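Local coordinates for lipolytic protein G-D-S-L family (Veillonella parvula DSM 2008, PDB 4RW0), which probably hydrolyses ester bonds of lipids or other acylated substrates, with the fold of a GDSL-type (SGNH) hydrolase, at residues A[26-31]-A[173-178]; A[4-9]-A[180-185]; A[69-74]-A[141-146]; A[11-16]-A[109-114]; A[150-153]-A[158-161]. All blocks are in the same frame, centred on the assembly; numbering follows the deposited sequence.

Contact 1 (A[26-31]-A[173-178]). With NA (sodium ion), chain D.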
# COMPACT_ATOMS: atom_id res chain seq x y z
N VAL A 26 -5.69 2.81 7.01
CA VAL A 26 -4.79 2.33 8.09
C VAL A 26 -5.39 2.56 9.45
O VAL A 26 -5.38 1.69 10.34
CB VAL A 26 -3.38 2.99 7.98
CG1 VAL A 26 -2.47 2.60 9.15
CG2 VAL A 26 -2.73 2.63 6.65
N GLU A 27 -6.00 3.70 9.56
CA GLU A 27 -6.54 4.03 10.81
C GLU A 27 -7.80 3.25 11.18
O GLU A 27 -8.00 2.90 12.34
CB GLU A 27 -6.75 5.54 10.84
CG GLU A 27 -5.46 6.35 11.04
CD GLU A 27 -4.57 6.43 9.81
OE1 GLU A 27 -5.10 6.42 8.67
OE2 GLU A 27 -3.33 6.52 9.97
N ILE A 28 -8.63 2.97 10.18
CA ILE A 28 -9.77 2.06 10.32
C ILE A 28 -9.27 0.70 10.81
O ILE A 28 -9.82 0.12 11.75
CB ILE A 28 -10.59 1.95 8.98
CG1 ILE A 28 -11.24 3.30 8.71
CG2 ILE A 28 -11.66 0.92 9.15
CD1 ILE A 28 -11.91 3.40 7.36
N CYS A 29 -8.20 0.21 10.22
CA CYS A 29 -7.68 -1.07 10.62
C CYS A 29 -7.20 -1.02 12.07
O CYS A 29 -7.49 -1.92 12.87
CB CYS A 29 -6.58 -1.58 9.74
SG CYS A 29 -7.02 -2.02 8.09
N ASP A 30 -6.54 0.06 12.44
CA ASP A 30 -6.02 0.14 13.78
C ASP A 30 -7.15 0.14 14.86
O ASP A 30 -6.97 -0.41 15.99
CB ASP A 30 -5.22 1.43 13.94
CG ASP A 30 -4.46 1.47 15.27
OD1 ASP A 30 -3.46 0.83 15.46
OD2 ASP A 30 -4.88 2.18 16.14
N ALA A 31 -8.27 0.78 14.49
CA ALA A 31 -9.43 0.88 15.37
C ALA A 31 -10.17 -0.44 15.36
O ALA A 31 -10.95 -0.71 16.29
CB ALA A 31 -10.36 2.02 14.94
N LEU A 173 -13.72 0.33 2.04
CA LEU A 173 -13.61 -0.92 1.31
C LEU A 173 -12.17 -1.45 1.33
O LEU A 173 -11.93 -2.64 1.46
CB LEU A 173 -14.10 -0.76 -0.12
CG LEU A 173 -15.62 -0.47 -0.27
CD1 LEU A 173 -16.05 -0.24 -1.72
CD2 LEU A 173 -16.46 -1.57 0.33
N MSE A 174 -11.20 -0.54 1.25
CA MSE A 174 -9.77 -0.94 1.32
C MSE A 174 -9.48 -1.49 2.66
O MSE A 174 -8.85 -2.49 2.76
CB MSE A 174 -8.89 0.28 0.97
CG MSE A 174 -8.86 0.68 -0.47
SE MSE A 174 -7.72 2.29 -0.72
CE MSE A 174 -5.91 1.53 -0.43
N ALA A 175 -10.00 -0.87 3.72
CA ALA A 175 -9.75 -1.34 5.10
C ALA A 175 -10.27 -2.77 5.28
O ALA A 175 -9.59 -3.59 5.84
CB ALA A 175 -10.46 -0.41 6.12
N TYR A 176 -11.47 -3.02 4.79
CA TYR A 176 -12.04 -4.40 4.85
C TYR A 176 -11.18 -5.39 4.14
O TYR A 176 -10.87 -6.48 4.67
CB TYR A 176 -13.49 -4.47 4.35
CG TYR A 176 -14.40 -3.42 4.90
CD1 TYR A 176 -14.25 -2.96 6.18
CD2 TYR A 176 -15.46 -2.95 4.17
CE1 TYR A 176 -15.09 -1.98 6.70
CE2 TYR A 176 -16.32 -2.01 4.68
CZ TYR A 176 -16.11 -1.52 5.94
OH TYR A 176 -16.96 -0.56 6.45
N LYS A 177 -10.72 -5.01 2.97
CA LYS A 177 -9.87 -5.92 2.22
C LYS A 177 -8.53 -6.14 2.94
O LYS A 177 -8.07 -7.25 3.00
CB LYS A 177 -9.59 -5.34 0.87
CG LYS A 177 -8.79 -6.23 -0.05
CD LYS A 177 -9.54 -7.53 -0.37
CE LYS A 177 -9.05 -8.07 -1.68
NZ LYS A 177 -9.95 -9.18 -2.08
N ALA A 178 -7.96 -5.10 3.57
CA ALA A 178 -6.66 -5.26 4.33
C ALA A 178 -6.87 -6.11 5.57
O ALA A 178 -6.03 -6.93 5.95
CB ALA A 178 -6.16 -3.87 4.77
NA NA D . -5.23 -1.45 17.37
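Ile28 and Cys29 stand side by side on one helix and turn their side chains onto two alanines of the other, Ala175 and Ala178. The gamma methyl CG2 of Ile28 does the touching: it lies anti to the backbone N, and Ile28 CG2 presses on Ala175 CB at 3.5 Å. Cys29 lies nearer the C-terminal end of the partner segment. Its sulfur, set beside the backbone N (chi1 -67°), passes Ala175 O at 3.8 Å and reaches Ala178 CB at 3.9 Å, so both neighbours touch Ala175 and Cys29 goes on to Ala178. With only alanine methyls facing across from helix 168-182, the axes of the two segments come to 8.7 Å and cross at -52°. Helix 25-32 belongs to the connection of a beta-alpha-beta crossover from strand 4-10 to strand 36-40, and the C-terminal helix 168-182 packs beside it on the same side of the parallel sheet. Trp25, at the start of helix 25-32, touches Met174, Ala175 and Ala178, while Cys29 also meets Phe38 of strand 36-40. Toward the C-terminal end of helix 25-32, Asp30 O binds the sodium ion at 2.4 Å, a site completed by the carbonyl oxygens of Ile33 and Val36.

Contact 2 (A[4-9]-A[180-185])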
# COMPACT_ATOMS: atom_id res chain seq x y z
N MSE A 4 1.12 -6.64 18.51
CA MSE A 4 1.95 -6.72 17.36
C MSE A 4 2.10 -5.33 16.80
O MSE A 4 1.13 -4.57 16.70
CB MSE A 4 1.32 -7.61 16.33
CG MSE A 4 2.11 -7.67 15.04
SE MSE A 4 1.07 -8.78 13.78
CE MSE A 4 1.37 -10.50 14.72
N GLU A 5 3.29 -5.05 16.28
CA GLU A 5 3.56 -3.83 15.47
C GLU A 5 3.48 -4.02 13.98
O GLU A 5 4.12 -4.90 13.40
CB GLU A 5 4.95 -3.25 15.90
CG GLU A 5 5.47 -2.07 15.08
CD GLU A 5 6.76 -1.40 15.66
OE1 GLU A 5 7.88 -1.71 15.13
OE2 GLU A 5 6.64 -0.57 16.62
N ILE A 6 2.68 -3.20 13.33
CA ILE A 6 2.66 -3.07 11.92
C ILE A 6 3.01 -1.65 11.50
O ILE A 6 2.34 -0.67 11.92
CB ILE A 6 1.30 -3.48 11.33
CG1 ILE A 6 1.01 -4.90 11.80
CG2 ILE A 6 1.32 -3.32 9.83
CD1 ILE A 6 -0.13 -5.59 11.04
N ILE A 7 4.10 -1.54 10.74
CA ILE A 7 4.70 -0.26 10.27
C ILE A 7 4.27 -0.12 8.81
O ILE A 7 4.50 -1.04 8.03
CB ILE A 7 6.25 -0.35 10.31
CG1 ILE A 7 6.74 -0.59 11.69
CG2 ILE A 7 6.86 0.95 9.85
CD1 ILE A 7 6.29 0.47 12.70
N CYS A 8 3.59 0.98 8.44
CA CYS A 8 3.10 1.19 7.10
C CYS A 8 3.81 2.32 6.36
O CYS A 8 3.81 3.49 6.82
CB CYS A 8 1.57 1.48 7.08
SG CYS A 8 0.66 0.24 8.08
N PHE A 9 4.34 1.99 5.18
CA PHE A 9 4.97 2.97 4.29
C PHE A 9 4.24 3.04 2.98
O PHE A 9 3.66 2.02 2.49
CB PHE A 9 6.40 2.51 3.96
CG PHE A 9 7.34 2.49 5.14
CD1 PHE A 9 7.93 3.61 5.58
CD2 PHE A 9 7.56 1.33 5.84
CE1 PHE A 9 8.79 3.60 6.69
CE2 PHE A 9 8.44 1.29 6.89
CZ PHE A 9 9.04 2.43 7.34
N GLU A 180 -8.71 -8.67 5.85
CA GLU A 180 -8.73 -10.08 5.54
C GLU A 180 -7.32 -10.65 5.76
O GLU A 180 -7.21 -11.80 6.12
CB GLU A 180 -9.16 -10.35 4.13
CG GLU A 180 -10.60 -9.96 3.81
CD GLU A 180 -10.92 -10.14 2.28
OE1 GLU A 180 -10.35 -11.05 1.65
OE2 GLU A 180 -11.71 -9.34 1.69
N VAL A 181 -6.28 -9.84 5.60
CA VAL A 181 -4.87 -10.29 5.83
C VAL A 181 -4.46 -10.02 7.23
O VAL A 181 -3.99 -10.93 7.93
CB VAL A 181 -3.93 -9.55 4.88
CG1 VAL A 181 -2.45 -9.63 5.32
CG2 VAL A 181 -4.11 -10.06 3.48
N PHE A 182 -4.70 -8.80 7.73
CA PHE A 182 -4.20 -8.42 9.05
C PHE A 182 -4.80 -9.19 10.20
O PHE A 182 -4.16 -9.38 11.24
CB PHE A 182 -4.38 -6.91 9.39
CG PHE A 182 -3.64 -5.97 8.47
CD1 PHE A 182 -2.36 -6.25 7.99
CD2 PHE A 182 -4.20 -4.76 8.16
CE1 PHE A 182 -1.69 -5.33 7.18
CE2 PHE A 182 -3.55 -3.85 7.32
CZ PHE A 182 -2.30 -4.15 6.84
N THR A 183 -6.06 -9.58 10.06
CA THR A 183 -6.77 -10.30 11.10
C THR A 183 -6.24 -11.73 11.29
O THR A 183 -6.37 -12.31 12.35
CB THR A 183 -8.29 -10.31 10.79
OG1 THR A 183 -8.78 -8.97 10.94
CG2 THR A 183 -8.99 -11.07 11.77
N ARG A 184 -5.66 -12.30 10.26
CA ARG A 184 -5.18 -13.65 10.31
C ARG A 184 -3.71 -13.73 10.74
O ARG A 184 -3.15 -14.81 10.77
CB ARG A 184 -5.34 -14.30 8.93
CG ARG A 184 -6.75 -14.65 8.46
CD ARG A 184 -6.63 -15.29 7.07
NE ARG A 184 -7.90 -15.71 6.44
CZ ARG A 184 -8.39 -16.95 6.42
NH1 ARG A 184 -7.75 -17.96 7.02
NH2 ARG A 184 -9.54 -17.20 5.80
N LEU A 185 -3.06 -12.61 11.03
CA LEU A 185 -1.68 -12.63 11.53
C LEU A 185 -1.73 -12.95 13.03
O LEU A 185 -0.88 -13.71 13.49
CB LEU A 185 -0.95 -11.30 11.31
CG LEU A 185 -0.97 -10.71 9.90
CD1 LEU A 185 -0.36 -9.31 9.93
CD2 LEU A 185 -0.25 -11.56 8.89
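Leu185, the last residue of the chain, and Phe182 from the C-terminal helix meet Met4 and Ile6 on strand 4-10, and the side-chain contacts between them are all apolar. Among the aliphatic contacts, the selenium of Met4, a selenomethionine, lies 4.1 Å from Leu185 CB. The same selenium is equally near the branch methyl CD1, so it rests against the flank of the leucine. The two side chains run at about a right angle to each other; Met4 leaves the strand with CG anti to its N (chi1 176°) and bends only at the last torsion (chi3 -70°), which brings Met4 CE to 4.1 Å from Leu185 O. Ile6 touches through CD1 alone, 3.9 Å from Leu185 CD1. The aromatic contact uses that methyl too: Ile6 CD1 lies 3.8 Å from Phe182 CD1, approaching the ring obliquely, so one methyl touches both the leucine and the phenylalanine, which lie on the same side of it. In the parallel sheet of this three-layer alpha/beta/alpha fold, strand 4-10 lies between 36-40 and 69-73, and helix 168-182 with its tail covers the side on which Met4 and Ile6 project. There the Phe182 ring meets Phe38 edge-to-face and touches Ile143, while Leu185 also touches His69. Backbone hydrogen bonds shape the tail rather than the contact itself. A type I turn from Phe182 to Leu185, closed by a weak bond of 3.4 Å from Leu185 N to Phe182 O, sets Leu185 beside Met4, and Arg184 N is bonded to Val181 O at 3.2 Å.

Contact 3 (A[69-74]-A[141-146])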
# COMPACT_ATOMS: atom_id res chain seq x y z
N HIS A 69 5.41 -6.75 11.39
CA HIS A 69 5.14 -6.71 9.98
C HIS A 69 5.31 -5.29 9.44
O HIS A 69 5.13 -4.29 10.15
CB HIS A 69 3.69 -7.27 9.68
CG HIS A 69 3.60 -8.76 9.88
ND1 HIS A 69 3.56 -9.35 11.14
CD2 HIS A 69 3.50 -9.79 9.00
CE1 HIS A 69 3.47 -10.66 11.02
NE2 HIS A 69 3.46 -10.95 9.73
N ILE A 70 5.70 -5.23 8.20
CA ILE A 70 5.97 -3.99 7.49
C ILE A 70 5.14 -4.00 6.22
O ILE A 70 5.35 -4.80 5.31
CB ILE A 70 7.44 -3.80 7.17
CG1 ILE A 70 8.24 -3.87 8.43
CG2 ILE A 70 7.71 -2.51 6.41
CD1 ILE A 70 9.68 -4.07 8.23
N PHE A 71 4.18 -3.08 6.15
CA PHE A 71 3.38 -2.93 4.95
C PHE A 71 4.01 -1.90 4.00
O PHE A 71 4.43 -0.87 4.47
CB PHE A 71 1.96 -2.46 5.36
CG PHE A 71 1.12 -2.01 4.16
CD1 PHE A 71 0.38 -2.94 3.43
CD2 PHE A 71 1.18 -0.72 3.68
CE1 PHE A 71 -0.34 -2.57 2.35
CE2 PHE A 71 0.44 -0.35 2.55
CZ PHE A 71 -0.30 -1.31 1.87
N LEU A 72 4.09 -2.16 2.71
CA LEU A 72 4.63 -1.25 1.72
C LEU A 72 3.66 -1.17 0.53
O LEU A 72 3.17 -2.17 0.01
CB LEU A 72 5.92 -1.81 1.09
CG LEU A 72 6.95 -2.28 2.03
CD1 LEU A 72 8.09 -2.89 1.26
CD2 LEU A 72 7.38 -1.04 2.79
N MSE A 73 3.50 0.02 0.02
CA MSE A 73 2.76 0.21 -1.22
C MSE A 73 3.10 1.54 -1.83
O MSE A 73 2.99 2.60 -1.14
CB MSE A 73 1.23 0.12 -0.92
CG MSE A 73 0.48 0.42 -2.18
SE MSE A 73 -1.51 0.18 -1.90
CE MSE A 73 -1.93 1.61 -0.57
N CYS A 74 3.50 1.59 -3.11
CA CYS A 74 3.86 2.87 -3.71
C CYS A 74 3.95 2.76 -5.25
O CYS A 74 3.85 1.68 -5.80
CB CYS A 74 5.22 3.32 -3.14
SG CYS A 74 5.43 5.11 -3.04
N LYS A 141 2.68 -12.12 1.86
CA LYS A 141 1.27 -11.75 1.75
C LYS A 141 1.01 -10.50 0.95
O LYS A 141 1.79 -9.57 0.99
CB LYS A 141 0.68 -11.62 3.13
CG LYS A 141 0.12 -12.95 3.57
CD LYS A 141 -0.34 -12.86 4.99
CE LYS A 141 0.83 -13.06 5.92
NZ LYS A 141 0.95 -14.50 6.26
N VAL A 142 -0.06 -10.53 0.14
CA VAL A 142 -0.48 -9.47 -0.73
C VAL A 142 -1.89 -8.96 -0.35
O VAL A 142 -2.80 -9.74 -0.08
CB VAL A 142 -0.49 -9.93 -2.19
CG1 VAL A 142 -1.15 -8.90 -3.08
CG2 VAL A 142 0.92 -10.16 -2.66
N ILE A 143 -2.07 -7.64 -0.34
CA ILE A 143 -3.39 -7.03 -0.27
C ILE A 143 -3.77 -6.37 -1.59
O ILE A 143 -3.19 -5.35 -1.99
CB ILE A 143 -3.50 -6.00 0.90
CG1 ILE A 143 -3.03 -6.59 2.23
CG2 ILE A 143 -4.95 -5.45 0.98
CD1 ILE A 143 -2.87 -5.56 3.36
N ASP A 144 -4.74 -6.95 -2.29
CA ASP A 144 -5.11 -6.52 -3.66
C ASP A 144 -6.13 -5.41 -3.59
O ASP A 144 -7.34 -5.64 -3.85
CB ASP A 144 -5.66 -7.69 -4.51
CG ASP A 144 -5.93 -7.31 -5.97
OD1 ASP A 144 -5.67 -6.18 -6.44
OD2 ASP A 144 -6.45 -8.16 -6.70
N PHE A 145 -5.68 -4.19 -3.26
CA PHE A 145 -6.60 -3.07 -3.23
C PHE A 145 -7.14 -2.74 -4.60
O PHE A 145 -8.27 -2.21 -4.74
CB PHE A 145 -5.92 -1.85 -2.65
CG PHE A 145 -5.49 -1.98 -1.21
CD1 PHE A 145 -6.43 -2.00 -0.17
CD2 PHE A 145 -4.14 -1.99 -0.87
CE1 PHE A 145 -6.04 -2.04 1.15
CE2 PHE A 145 -3.74 -2.02 0.45
CZ PHE A 145 -4.69 -2.06 1.48
N TYR A 146 -6.32 -2.97 -5.63
CA TYR A 146 -6.67 -2.58 -6.97
C TYR A 146 -8.05 -3.20 -7.34
O TYR A 146 -8.94 -2.49 -7.81
CB TYR A 146 -5.63 -3.10 -8.01
CG TYR A 146 -5.99 -2.71 -9.44
CD1 TYR A 146 -6.88 -3.46 -10.20
CD2 TYR A 146 -5.46 -1.59 -10.02
CE1 TYR A 146 -7.26 -3.07 -11.48
CE2 TYR A 146 -5.83 -1.20 -11.27
CZ TYR A 146 -6.72 -1.95 -12.01
OH TYR A 146 -7.05 -1.46 -13.28
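Ile143 O is held by two backbone N-H groups, that of Leu109 and, more weakly, that of Phe145 at 3.0 Å. The second bond closes an inverse gamma turn centred on Asp144, which serves as N-cap of helix 145-154 at the end of strand 141-143, the edge strand of the parallel sheet of this alpha/beta/alpha fold. Ile143 and, past the turn, Phe145 both direct their side chains toward strand 69-73. Ile143 CG2 lies over one face of the Phe145 ring, 3.4 Å above its plane and offset toward its rim, while Phe71 comes to that ring at its edge, from the opposite direction, with CZ 3.8 Å from Phe145 CE2. Having CG anti to the backbone N (chi1 168°), Phe71 also reaches Ile143, its CE1 4.0 Å from Ile143 CD1, and it meets Trp25 edge-to-face. With an alanine in place of Phe71, the ring edge of Phe145 and Ile143 CD1 would probably lose their shared partner, opening a gap between them and strand 69-73. Met73, a selenomethionine, makes a Met-aromatic contact with the same phenylalanine. Its selenium approaches the ring obliquely, 63° off the normal, and stands 3.6 Å from Phe145 CD2.

Contact 4 (A[11-16]-A[109-114])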
# COMPACT_ATOMS: atom_id res chain seq x y z
N ASP A 11 2.55 6.30 -0.07
CA ASP A 11 2.32 7.61 -0.48
C ASP A 11 0.99 8.17 0.16
O ASP A 11 0.59 7.78 1.24
CB ASP A 11 2.37 7.69 -1.98
CG ASP A 11 1.25 6.84 -2.66
OD1 ASP A 11 0.24 6.45 -1.97
OD2 ASP A 11 1.49 6.45 -3.83
N SER A 12 0.33 9.08 -0.51
CA SER A 12 -0.88 9.70 0.08
C SER A 12 -2.05 8.75 0.21
O SER A 12 -2.91 8.94 1.04
CB SER A 12 -1.22 10.92 -0.74
OG SER A 12 -1.53 10.41 -2.00
N ILE A 13 -2.02 7.64 -0.53
CA ILE A 13 -3.11 6.67 -0.48
C ILE A 13 -2.91 5.73 0.71
O ILE A 13 -3.84 5.11 1.20
CB ILE A 13 -3.21 5.90 -1.83
CG1 ILE A 13 -3.69 6.86 -2.93
CG2 ILE A 13 -4.19 4.74 -1.75
CD1 ILE A 13 -3.65 6.28 -4.33
N THR A 14 -1.69 5.61 1.21
CA THR A 14 -1.47 4.98 2.48
C THR A 14 -1.67 6.01 3.66
O THR A 14 -2.16 5.65 4.75
CB THR A 14 -0.06 4.39 2.51
OG1 THR A 14 -0.02 3.28 1.61
CG2 THR A 14 0.36 3.98 3.91
N ARG A 15 -1.24 7.23 3.47
CA ARG A 15 -1.38 8.29 4.53
C ARG A 15 -2.91 8.55 4.78
O ARG A 15 -3.33 8.73 5.91
CB ARG A 15 -0.75 9.59 4.09
CG ARG A 15 -0.27 10.49 5.19
CD ARG A 15 -1.33 11.46 5.61
NE ARG A 15 -1.67 12.49 4.62
CZ ARG A 15 -2.80 13.21 4.70
NH1 ARG A 15 -3.66 13.05 5.70
NH2 ARG A 15 -3.11 14.09 3.77
N GLY A 16 -3.72 8.49 3.75
CA GLY A 16 -5.16 8.80 3.85
C GLY A 16 -5.62 10.19 3.42
O GLY A 16 -6.40 10.83 4.10
N LEU A 109 -1.20 -3.75 -3.41
CA LEU A 109 -1.25 -3.46 -4.84
C LEU A 109 -2.02 -2.18 -4.99
O LEU A 109 -3.20 -2.14 -4.68
CB LEU A 109 -1.94 -4.59 -5.61
CG LEU A 109 -1.40 -5.97 -5.31
CD1 LEU A 109 -2.17 -7.06 -6.06
CD2 LEU A 109 0.08 -6.06 -5.65
N GLU A 110 -1.38 -1.16 -5.54
CA GLU A 110 -1.97 0.13 -5.60
C GLU A 110 -3.17 0.15 -6.60
O GLU A 110 -3.23 -0.64 -7.52
CB GLU A 110 -0.94 1.20 -5.92
CG GLU A 110 -1.31 2.54 -5.25
CD GLU A 110 -0.12 3.48 -4.93
OE1 GLU A 110 0.96 3.31 -5.54
OE2 GLU A 110 -0.30 4.39 -4.06
N THR A 111 -4.05 1.07 -6.36
CA THR A 111 -5.31 1.22 -7.03
C THR A 111 -5.19 1.91 -8.37
O THR A 111 -4.16 2.44 -8.75
CB THR A 111 -6.27 1.98 -6.08
OG1 THR A 111 -5.59 3.11 -5.52
CG2 THR A 111 -6.68 1.09 -4.94
N GLN A 112 -6.28 1.88 -9.12
CA GLN A 112 -6.23 2.32 -10.51
C GLN A 112 -6.03 3.80 -10.72
O GLN A 112 -6.37 4.63 -9.89
CB GLN A 112 -7.53 1.87 -11.21
CG GLN A 112 -8.73 2.75 -10.88
CD GLN A 112 -10.05 1.97 -11.00
OE1 GLN A 112 -10.24 0.94 -10.34
NE2 GLN A 112 -10.97 2.48 -11.79
N ILE A 113 -5.48 4.12 -11.88
CA ILE A 113 -5.38 5.50 -12.34
C ILE A 113 -6.65 5.74 -13.19
O ILE A 113 -6.71 5.40 -14.39
CB ILE A 113 -4.04 5.75 -13.08
CG1 ILE A 113 -2.88 5.54 -12.08
CG2 ILE A 113 -4.02 7.19 -13.62
CD1 ILE A 113 -1.55 5.95 -12.57
N ASP A 114 -7.66 6.30 -12.52
CA ASP A 114 -9.03 6.40 -13.04
C ASP A 114 -9.18 7.43 -14.14
O ASP A 114 -10.14 7.43 -14.85
CB ASP A 114 -10.04 6.74 -11.91
CG ASP A 114 -11.49 6.33 -12.26
OD1 ASP A 114 -11.65 5.20 -12.80
OD2 ASP A 114 -12.46 7.11 -11.98
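Asp11 and Glu110 bring their carboxylates together from opposite directions, Asp11 OD2 and Glu110 OE2 standing 2.7 Å apart with the two planes turned by only 27°. Glu110 reaches in with its chain extended beyond CG, and its other oxygen, OE1, accepts from Thr76 N. Asp11 holds the less common rotamer that puts CG between the backbone N and the carbonyl carbon (chi1 63°). This folds the carboxylate back over the start of the short helix 12-15, where OD1 accepts from Ile13 N at 2.9 Å, on the anti side and tilted from the plane, as an N-cap. The Asp-Ser pair belongs to the Gly-Asp-Ser signature of the family, whose serine is the nucleophile in relatives; here Ser12 OG is hydrogen-bonded to His165 NE2. Replacing Asp11 by an alanine would probably leave Ile13 N without its cap and Glu110 OE2 without its neighbouring carboxylate. Beside the acids, Ile13 stretches its longer branch toward the loop after strand 104-108. CD1 meets Glu110 OE2 at 3.9 Å and Thr111 OG1 at the same distance. Farther along the loop, Gln112 NE2 donates to Asp114 OD1 at 3.0 Å, coming from above the carboxylate plane.

Contact 5 (A[150-153]-A[158-161])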
# COMPACT_ATOMS: atom_id res chain seq x y z
N PHE A 150 -11.66 -1.40 -8.18
CA PHE A 150 -12.02 -1.52 -9.60
C PHE A 150 -13.43 -2.09 -9.72
O PHE A 150 -14.26 -1.55 -10.43
CB PHE A 150 -11.02 -2.44 -10.34
CG PHE A 150 -11.40 -2.63 -11.80
CD1 PHE A 150 -11.15 -1.66 -12.73
CD2 PHE A 150 -12.08 -3.78 -12.22
CE1 PHE A 150 -11.53 -1.83 -14.07
CE2 PHE A 150 -12.49 -3.95 -13.56
CZ PHE A 150 -12.19 -2.99 -14.48
N GLU A 151 -13.68 -3.15 -9.01
CA GLU A 151 -15.02 -3.83 -9.02
C GLU A 151 -16.12 -2.96 -8.46
O GLU A 151 -17.22 -2.86 -9.03
CB GLU A 151 -14.95 -5.15 -8.29
CG GLU A 151 -14.12 -6.14 -9.08
CD GLU A 151 -13.98 -7.52 -8.45
OE1 GLU A 151 -14.39 -7.74 -7.29
OE2 GLU A 151 -13.42 -8.40 -9.14
N ALA A 152 -15.81 -2.24 -7.40
CA ALA A 152 -16.80 -1.39 -6.80
C ALA A 152 -17.14 -0.26 -7.71
O ALA A 152 -18.34 0.12 -7.91
CB ALA A 152 -16.27 -0.85 -5.46
N ASP A 153 -16.11 0.38 -8.26
CA ASP A 153 -16.37 1.52 -9.15
C ASP A 153 -17.12 1.06 -10.45
O ASP A 153 -18.01 1.77 -10.98
CB ASP A 153 -15.07 2.21 -9.52
CG ASP A 153 -15.23 3.26 -10.52
OD1 ASP A 153 -15.57 4.44 -10.14
OD2 ASP A 153 -14.91 2.89 -11.69
N ILE A 158 -19.60 4.80 -5.65
CA ILE A 158 -18.84 6.04 -5.71
C ILE A 158 -17.63 5.89 -4.77
O ILE A 158 -17.77 6.03 -3.53
CB ILE A 158 -19.77 7.14 -5.22
CG1 ILE A 158 -21.06 7.18 -6.08
CG2 ILE A 158 -19.11 8.51 -5.26
CD1 ILE A 158 -20.80 7.35 -7.56
N VAL A 159 -16.47 5.54 -5.32
CA VAL A 159 -15.29 5.28 -4.45
C VAL A 159 -14.06 6.21 -4.65
O VAL A 159 -13.19 6.24 -3.79
CB VAL A 159 -14.84 3.83 -4.54
CG1 VAL A 159 -15.90 2.88 -3.94
CG2 VAL A 159 -14.52 3.44 -5.94
N PHE A 160 -13.97 6.92 -5.76
CA PHE A 160 -12.85 7.84 -6.09
C PHE A 160 -13.26 9.29 -6.00
O PHE A 160 -14.33 9.70 -6.46
CB PHE A 160 -12.22 7.52 -7.45
CG PHE A 160 -11.48 6.20 -7.48
CD1 PHE A 160 -10.24 6.07 -6.87
CD2 PHE A 160 -11.98 5.13 -8.15
CE1 PHE A 160 -9.53 4.85 -6.87
CE2 PHE A 160 -11.29 3.92 -8.18
CZ PHE A 160 -10.09 3.77 -7.53
N ALA A 161 -12.43 10.10 -5.31
CA ALA A 161 -12.62 11.56 -5.26
C ALA A 161 -11.98 12.39 -6.39
O ALA A 161 -12.19 13.59 -6.50
CB ALA A 161 -12.14 12.12 -3.94
O HOH W 1 -15.81 6.09 -8.04
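Asp153 and Val159 bury the most surface here, and their closest contact is between carbons. Asp153 CB lies 3.8 Å from Val159 CG2, the valine branch placed between its own backbone N and carbonyl carbon; the same methyl also comes close to Asp153 N. The other branch, Val159 CG1, turns along the helix to Ala152 CB at 4.0 Å, so that the valine fits its two methyls against two successive residues of the last turn. The polar end of Asp153 is joined to the same residue indirectly. A water molecule donates to Asp153 OD1 at 2.7 Å and accepts from Val159 N at 2.9 Å, linking the carboxylate to the backbone of the loop. Helix 145-154 ends just after this point; the chain turns, and 158-161 crosses the helix end at roughly a right angle on its way to helix 168-182. This is the connection between the last two helices of the alpha/beta/alpha fold, and its later part probably carries the catalytic histidine, as in other SGNH hydrolases. Leu173 of the following helix touches both Ala152 and Val159, and a backbone hydrogen bond with Asn167 also holds Val159. Phe160, third in buried surface, crosses Asp153 at about a right angle. Carboxylate and ring planes are 67° apart, and Asp153 OD1 stands at the ring edge near its plane, 4.2 Å from Phe160 CD2. With CG anti to the backbone N (chi1 174°), the carboxylate is carried out from the helix to both the water and this edge. Gln112 touches Phe160 and also Phe150.

How the contacts relate
From the N terminus, strand 4-10 opens contact 2, the outermost loop, which closes only at 180-185 and encloses all the others. Residues 11-16 then open contact 4, 26-31 contact 1 and 69-74 contact 3. Contact 4 closes first, at 109-114, and so crosses contacts 1 and 3. Contact 3 closes at 141-146; contact 5 follows in series, and both nest inside contact 1, closed by 173-178. Contacts 1 and 2 tie helix 168-182 to helix 25-32 and strand 4-10. Contact 3 reaches from the central strand 69-73 to edge strand 141-143 and helix 145-154, and contact 4 joins helix 12-15 to the loop after strand 104-108. Leu173 packs contact 5 against contact 1; Gln112 links contact 5 to contact 4.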